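PDB 1RLK: hypothetical protein Ta0108 from Thermoplasma acidophilum, which probably hydrolyses peptidyl-tRNAs that drop off the ribosome during protein synthesis, as a member of the PTH2 family of peptidyl-tRNA hydrolases. Local coordinates for residues R34-K37 with I38-V42; F43-W46 with Y47-Q51. One frame throughout, in Å; residues are numbered along the deposited sequence.

Contact 1 (R34-K37 with I38-V42); sequences RSMK and INRDV
Ile38 N donates to Arg34 O at 3.0 Å, closing the last turn of helix 17-38. One residue on, Asn39 leaves helical geometry and occupies the N-cap position of helix 40-48, a direct helix-to-helix corner. Asn39 N still lies 2.8 Å from Ser35 O, a hydrogen bond whose acceptor is less surely placed. The side chain of Asn39 makes no capping bond; instead ND2 donates to a water, 3.1 Å away, that in turn donates to Ser35 OG. That hydroxyl also hydrogen-bonds to Cys31 O, so the water is a further partner. A second water joins Lys37 O to Arg40 N, the first amide of the new helix.

Arg40 folds back over the corner. Bends at chi2 and chi3, both 72°, bring NE to 2.9 Å from Met36 O in a weak bond, and the guanidinium lies with one face toward Met36 CG, the two side chains running alongside each other. Ile38 CD1 meets Arg34 CG at 3.9 Å in the same side-by-side fashion, while the Arg34 guanidinium goes on to a salt bridge with Glu79. The corner thus leans on backbone carbonyls and water, Arg34 adding methylene packing and Arg40 a weak N-H bond.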
ATOM      1  N   ARG A  34       9.171   7.774  -1.899  1.00 23.69           N
ATOM      2  CA  ARG A  34      10.130   6.882  -2.550  1.00 24.23           C
ATOM      3  C   ARG A  34       9.997   6.954  -4.082  1.00 24.79           C
ATOM      4  O   ARG A  34      10.995   7.033  -4.806  1.00 23.94           O
ATOM      5  CB  ARG A  34       9.944   5.451  -2.048  1.00 24.49           C
ATOM      6  CG  ARG A  34      10.824   4.428  -2.764  1.00 25.51           C
ATOM      7  CD  ARG A  34      10.954   3.099  -2.070  1.00 26.65           C
ATOM      8  NE  ARG A  34      11.173   3.229  -0.626  1.00 27.92           N
ATOM      9  CZ  ARG A  34      10.461   2.614   0.323  1.00 29.15           C
ATOM     10  NH1 ARG A  34       9.441   1.801   0.010  1.00 28.77           N
ATOM     11  NH2 ARG A  34      10.762   2.829   1.603  1.00 28.88           N
ATOM     12  N   SER A  35       8.759   6.965  -4.578  1.00 25.41           N
ATOM     13  CA  SER A  35       8.518   6.967  -6.022  1.00 25.86           C
ATOM     14  C   SER A  35       8.961   8.282  -6.646  1.00 26.87           C
ATOM     15  O   SER A  35       9.417   8.319  -7.786  1.00 26.68           O
ATOM     16  CB  SER A  35       7.055   6.688  -6.337  1.00 25.48           C
ATOM     17  OG  SER A  35       6.714   5.354  -6.003  1.00 25.13           O
ATOM     18  N   MET A  36       8.848   9.362  -5.885  1.00 28.04           N
ATOM     19  CA  MET A  36       9.335  10.668  -6.324  1.00 29.25           C
ATOM     20  C   MET A  36      10.853  10.648  -6.530  1.00 29.74           C
ATOM     21  O   MET A  36      11.374  11.310  -7.428  1.00 29.71           O
ATOM     22  CB  MET A  36       8.956  11.733  -5.291  1.00 29.29           C
ATOM     23  CG  MET A  36       9.095  13.158  -5.774  1.00 31.47           C
ATOM     24  SD  MET A  36       8.514  14.427  -4.594  1.00 35.24           S
ATOM     25  CE  MET A  36       8.428  13.533  -3.083  1.00 35.00           C
ATOM     26  N   LYS A  37      11.542   9.885  -5.694  1.00 30.53           N
ATOM     27  CA  LYS A  37      12.994   9.738  -5.772  1.00 31.68           C
ATOM     28  C   LYS A  37      13.448   8.835  -6.940  1.00 31.64           C
ATOM     29  O   LYS A  37      14.264   9.253  -7.767  1.00 31.80           O
ATOM     30  CB  LYS A  37      13.545   9.205  -4.438  1.00 31.88           C
ATOM     31  CG  LYS A  37      13.398  10.189  -3.272  1.00 33.91           C
ATOM     32  CD  LYS A  37      14.126   9.706  -1.993  1.00 36.41           C
ATOM     33  CE  LYS A  37      13.773  10.537  -0.750  1.00 37.07           C
ATOM     34  NZ  LYS A  37      13.674   9.694   0.497  1.00 38.00           N
ATOM     35  N   ILE A  38      12.914   7.619  -7.011  1.00 31.47           N
ATOM     36  CA  ILE A  38      13.433   6.597  -7.917  1.00 31.90           C
ATOM     37  C   ILE A  38      12.602   6.377  -9.179  1.00 31.75           C
ATOM     38  O   ILE A  38      13.063   5.717 -10.109  1.00 31.83           O
ATOM     39  CB  ILE A  38      13.630   5.253  -7.175  1.00 31.96           C
ATOM     40  CG1 ILE A  38      12.296   4.550  -6.910  1.00 32.62           C
ATOM     41  CG2 ILE A  38      14.406   5.473  -5.875  1.00 33.06           C
ATOM     42  CD1 ILE A  38      12.435   3.232  -6.115  1.00 32.82           C
ATOM     43  N   ASN A  39      11.392   6.933  -9.209  1.00 31.54           N
ATOM     44  CA  ASN A  39      10.438   6.716 -10.297  1.00 31.33           C
ATOM     45  C   ASN A  39       9.697   8.015 -10.619  1.00 31.49           C
ATOM     46  O   ASN A  39       8.463   8.058 -10.670  1.00 31.51           O
ATOM     47  CB  ASN A  39       9.454   5.607  -9.893  1.00 31.20           C
ATOM     48  CG  ASN A  39       8.888   4.850 -11.085  1.00 32.09           C
ATOM     49  OD1 ASN A  39       9.402   4.953 -12.195  1.00 31.51           O
ATOM     50  ND2 ASN A  39       7.832   4.069 -10.853  1.00 31.68           N
ATOM     51  N   ARG A  40      10.466   9.078 -10.835  1.00 31.77           N
ATOM     52  CA  ARG A  40       9.943  10.442 -10.840  1.00 32.03           C
ATOM     53  C   ARG A  40       8.845  10.674 -11.874  1.00 31.67           C
ATOM     54  O   ARG A  40       7.793  11.217 -11.540  1.00 30.42           O
ATOM     55  CB  ARG A  40      11.082  11.444 -11.034  1.00 32.76           C
ATOM     56  CG  ARG A  40      10.653  12.927 -11.139  1.00 35.61           C
ATOM     57  CD  ARG A  40      10.180  13.562  -9.831  1.00 38.69           C
ATOM     58  NE  ARG A  40      11.295  13.796  -8.907  1.00 41.57           N
ATOM     59  CZ  ARG A  40      11.591  14.960  -8.325  1.00 44.46           C
ATOM     60  NH1 ARG A  40      10.874  16.064  -8.544  1.00 45.76           N
ATOM     61  NH2 ARG A  40      12.631  15.016  -7.502  1.00 46.38           N
ATOM     62  N   ASP A  41       9.084  10.256 -13.117  1.00 31.47           N
ATOM     63  CA  ASP A  41       8.125  10.491 -14.195  1.00 31.39           C
ATOM     64  C   ASP A  41       6.780   9.853 -13.916  1.00 30.04           C
ATOM     65  O   ASP A  41       5.741  10.433 -14.214  1.00 30.40           O
ATOM     66  CB  ASP A  41       8.641   9.956 -15.529  1.00 31.98           C
ATOM     67  CG  ASP A  41       9.991  10.505 -15.896  1.00 34.28           C
ATOM     68  OD1 ASP A  41      10.360  11.611 -15.428  1.00 35.72           O
ATOM     69  OD2 ASP A  41      10.758   9.880 -16.663  1.00 37.33           O
ATOM     70  N   VAL A  42       6.800   8.652 -13.358  1.00 28.95           N
ATOM     71  CA  VAL A  42       5.567   7.949 -13.019  1.00 28.16           C
ATOM     72  C   VAL A  42       4.872   8.580 -11.797  1.00 27.71           C
ATOM     73  O   VAL A  42       3.648   8.641 -11.735  1.00 27.32           O
ATOM     74  CB  VAL A  42       5.835   6.467 -12.743  1.00 27.81           C
ATOM     75  CG1 VAL A  42       4.589   5.786 -12.162  1.00 28.02           C
ATOM     76  CG2 VAL A  42       6.303   5.773 -14.026  1.00 27.95           C
TER
HETATM   77  O   HOH W   1       6.189   3.964  -8.266  1.00 21.09           O
HETATM   78  O   HOH W   2      13.564   9.157 -10.982  1.00 33.43           O

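Contact 2 (F43-W46 with Y47-Q51)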
ATOM      1  N   PHE A  43       5.657   9.028 -10.833  1.00 27.15           N
ATOM      2  CA  PHE A  43       5.108   9.737  -9.694  1.00 27.07           C
ATOM      3  C   PHE A  43       4.429  11.016 -10.145  1.00 27.37           C
ATOM      4  O   PHE A  43       3.317  11.301  -9.727  1.00 27.41           O
ATOM      5  CB  PHE A  43       6.181  10.063  -8.660  1.00 26.65           C
ATOM      6  CG  PHE A  43       5.782  11.163  -7.733  1.00 24.92           C
ATOM      7  CD1 PHE A  43       5.018  10.891  -6.609  1.00 24.00           C
ATOM      8  CD2 PHE A  43       6.141  12.478  -8.002  1.00 24.45           C
ATOM      9  CE1 PHE A  43       4.629  11.909  -5.762  1.00 23.62           C
ATOM     10  CE2 PHE A  43       5.758  13.497  -7.164  1.00 25.44           C
ATOM     11  CZ  PHE A  43       4.997  13.210  -6.034  1.00 24.31           C
ATOM     12  N   ASN A  44       5.112  11.788 -10.987  1.00 27.77           N
ATOM     13  CA  ASN A  44       4.584  13.050 -11.498  1.00 28.29           C
ATOM     14  C   ASN A  44       3.273  12.891 -12.260  1.00 28.12           C
ATOM     15  O   ASN A  44       2.357  13.688 -12.087  1.00 28.31           O
ATOM     16  CB  ASN A  44       5.612  13.717 -12.413  1.00 28.78           C
ATOM     17  CG  ASN A  44       6.660  14.503 -11.648  1.00 30.57           C
ATOM     18  OD1 ASN A  44       6.435  14.932 -10.519  1.00 32.23           O
ATOM     19  ND2 ASN A  44       7.808  14.717 -12.282  1.00 33.74           N
ATOM     20  N   GLU A  45       3.183  11.865 -13.100  1.00 27.83           N
ATOM     21  CA  GLU A  45       1.976  11.635 -13.878  1.00 27.84           C
ATOM     22  C   GLU A  45       0.816  11.278 -12.964  1.00 27.54           C
ATOM     23  O   GLU A  45      -0.249  11.875 -13.056  1.00 27.67           O
ATOM     24  CB  GLU A  45       2.197  10.520 -14.896  1.00 28.36           C
ATOM     25  CG  GLU A  45       0.973  10.231 -15.760  1.00 29.17           C
ATOM     26  CD  GLU A  45       1.201   9.112 -16.749  1.00 30.44           C
ATOM     27  OE1 GLU A  45       2.351   8.916 -17.200  1.00 33.98           O
ATOM     28  OE2 GLU A  45       0.223   8.422 -17.075  1.00 32.18           O
ATOM     29  N   TRP A  46       1.039  10.291 -12.099  1.00 26.87           N
ATOM     30  CA  TRP A  46       0.114   9.945 -11.014  1.00 26.70           C
ATOM     31  C   TRP A  46      -0.383  11.175 -10.273  1.00 26.79           C
ATOM     32  O   TRP A  46      -1.583  11.356 -10.117  1.00 26.75           O
ATOM     33  CB  TRP A  46       0.821   9.043 -10.004  1.00 26.34           C
ATOM     34  CG  TRP A  46      -0.009   8.604  -8.830  1.00 23.94           C
ATOM     35  CD1 TRP A  46      -1.114   7.819  -8.862  1.00 20.83           C
ATOM     36  CD2 TRP A  46       0.248   8.879  -7.442  1.00 21.43           C
ATOM     37  NE1 TRP A  46      -1.578   7.600  -7.587  1.00 20.95           N
ATOM     38  CE2 TRP A  46      -0.760   8.237  -6.695  1.00 21.12           C
ATOM     39  CE3 TRP A  46       1.226   9.607  -6.757  1.00 21.63           C
ATOM     40  CZ2 TRP A  46      -0.819   8.296  -5.291  1.00 22.11           C
ATOM     41  CZ3 TRP A  46       1.166   9.676  -5.350  1.00 21.89           C
ATOM     42  CH2 TRP A  46       0.155   9.027  -4.641  1.00 21.65           C
ATOM     43  N   TYR A  47       0.552  12.001  -9.823  1.00 27.40           N
ATOM     44  CA  TYR A  47       0.236  13.133  -8.959  1.00 28.44           C
ATOM     45  C   TYR A  47      -0.573  14.202  -9.707  1.00 29.16           C
ATOM     46  O   TYR A  47      -1.492  14.790  -9.148  1.00 28.94           O
ATOM     47  CB  TYR A  47       1.512  13.727  -8.358  1.00 28.41           C
ATOM     48  CG  TYR A  47       1.244  14.772  -7.298  1.00 30.47           C
ATOM     49  CD1 TYR A  47       0.909  14.398  -5.998  1.00 30.96           C
ATOM     50  CD2 TYR A  47       1.277  16.137  -7.608  1.00 31.53           C
ATOM     51  CE1 TYR A  47       0.636  15.343  -5.029  1.00 31.73           C
ATOM     52  CE2 TYR A  47       1.011  17.096  -6.641  1.00 32.42           C
ATOM     53  CZ  TYR A  47       0.692  16.694  -5.351  1.00 33.29           C
ATOM     54  OH  TYR A  47       0.413  17.638  -4.382  1.00 34.06           O
ATOM     55  N   ASP A  48      -0.251  14.406 -10.980  1.00 29.99           N
ATOM     56  CA  ASP A  48      -0.903  15.423 -11.799  1.00 30.95           C
ATOM     57  C   ASP A  48      -2.286  14.965 -12.274  1.00 30.88           C
ATOM     58  O   ASP A  48      -3.126  15.790 -12.631  1.00 32.13           O
ATOM     59  CB  ASP A  48       0.012  15.830 -12.978  1.00 31.30           C
ATOM     60  CG  ASP A  48       1.273  16.598 -12.512  1.00 33.33           C
ATOM     61  OD1 ASP A  48       1.323  17.035 -11.336  1.00 36.25           O
ATOM     62  OD2 ASP A  48       2.275  16.807 -13.241  1.00 34.92           O
ATOM     63  N   GLU A  49      -2.524  13.654 -12.245  1.00 30.53           N
ATOM     64  CA  GLU A  49      -3.819  13.063 -12.552  1.00 30.21           C
ATOM     65  C   GLU A  49      -4.706  12.913 -11.294  1.00 28.77           C
ATOM     66  O   GLU A  49      -5.789  12.332 -11.368  1.00 28.54           O
ATOM     67  CB  GLU A  49      -3.628  11.689 -13.232  1.00 31.31           C
ATOM     68  CG  GLU A  49      -3.356  11.764 -14.734  1.00 33.86           C
ATOM     69  CD  GLU A  49      -2.625  10.548 -15.317  1.00 37.63           C
ATOM     70  OE1 GLU A  49      -2.391   9.540 -14.605  1.00 39.53           O
ATOM     71  OE2 GLU A  49      -2.275  10.609 -16.518  1.00 39.92           O
ATOM     72  N   GLY A  50      -4.238  13.424 -10.151  1.00 26.83           N
ATOM     73  CA  GLY A  50      -5.020  13.466  -8.922  1.00 25.50           C
ATOM     74  C   GLY A  50      -4.693  12.365  -7.910  1.00 24.06           C
ATOM     75  O   GLY A  50      -5.525  11.994  -7.066  1.00 22.32           O
ATOM     76  N   GLN A  51      -3.470  11.850  -8.007  1.00 22.92           N
ATOM     77  CA  GLN A  51      -2.952  10.795  -7.130  1.00 22.20           C
ATOM     78  C   GLN A  51      -3.985   9.750  -6.724  1.00 22.16           C
ATOM     79  O   GLN A  51      -4.142   9.401  -5.538  1.00 20.57           O
ATOM     80  CB  GLN A  51      -2.268  11.414  -5.916  1.00 22.20           C
ATOM     81  CG  GLN A  51      -3.109  12.327  -5.031  1.00 22.07           C
ATOM     82  CD  GLN A  51      -2.294  12.793  -3.842  1.00 23.07           C
ATOM     83  OE1 GLN A  51      -1.825  11.975  -3.067  1.00 21.38           O
ATOM     84  NE2 GLN A  51      -2.071  14.104  -3.735  1.00 26.12           N
TER
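Gln51 lies over one face of the Trp46 indole, its CB 3.5 Å from the centroid of the six-membered ring and only 12° off the normal, a CH-pi contact. Gln51 belongs to the Schellman motif that ends helix 40-48: its N bonds to Trp46 O at 2.9 Å, Gly50 N turns back to Tyr47 O, and Gly50 has the positive phi that this ending requires. The motif therefore returns the chain directly onto the tryptophan. Trp46 CG stands anti to the backbone N (chi1 -180°), which brings the indole alongside the emerging chain, where Gln51 CA also covers it; the Gln51 amide is turned well away from the ring plane.

One turn earlier, the Phe43 and Tyr47 rings are nearly parallel, at 20°, but slid so far apart that they barely overlap. The closer approach is made by Tyr47 CB, 4.2 Å from Phe43 CZ and over the rim of one phenylalanine face. On another side of the helix Glu45 and Glu49 run side by side with their carboxylates almost perpendicular. Glu45 OE2 and Glu49 OE2 are 3.4 Å apart, a like-charged approach that may favour protonation of one of them; Lys3 forms a long, weak ion pair with Glu45 and also touches Glu49.

Beyond this shell, the buried indole packs on Met5 and Lys3 of strand 3-10 and on Ala32 of helix 17-38, seating the short helix against the body of the fold just before strand 53-58. The indole NE1 donates to Arg52 O, which helps to set the rotation of the ring.

Both contacts lie at the surface, the centre of each about 16 Å from the centre of the chain, and they share helix 40-48: contact 1 starts it at the corner with helix 17-38, contact 2 ends it ahead of strand 53-58. Each has a single buried residue, Ser35 in the first and Trp46 in the second. The start is polar and partly hydrated; the end combines an aromatic side with a pair of acidic side chains. They meet where Met36 CG packs on Phe43 CE2 at 3.6 Å. Helix 40-48 thus begins without a side-chain cap, a water lying on its first amide, and ends in a glycine-based Schellman motif.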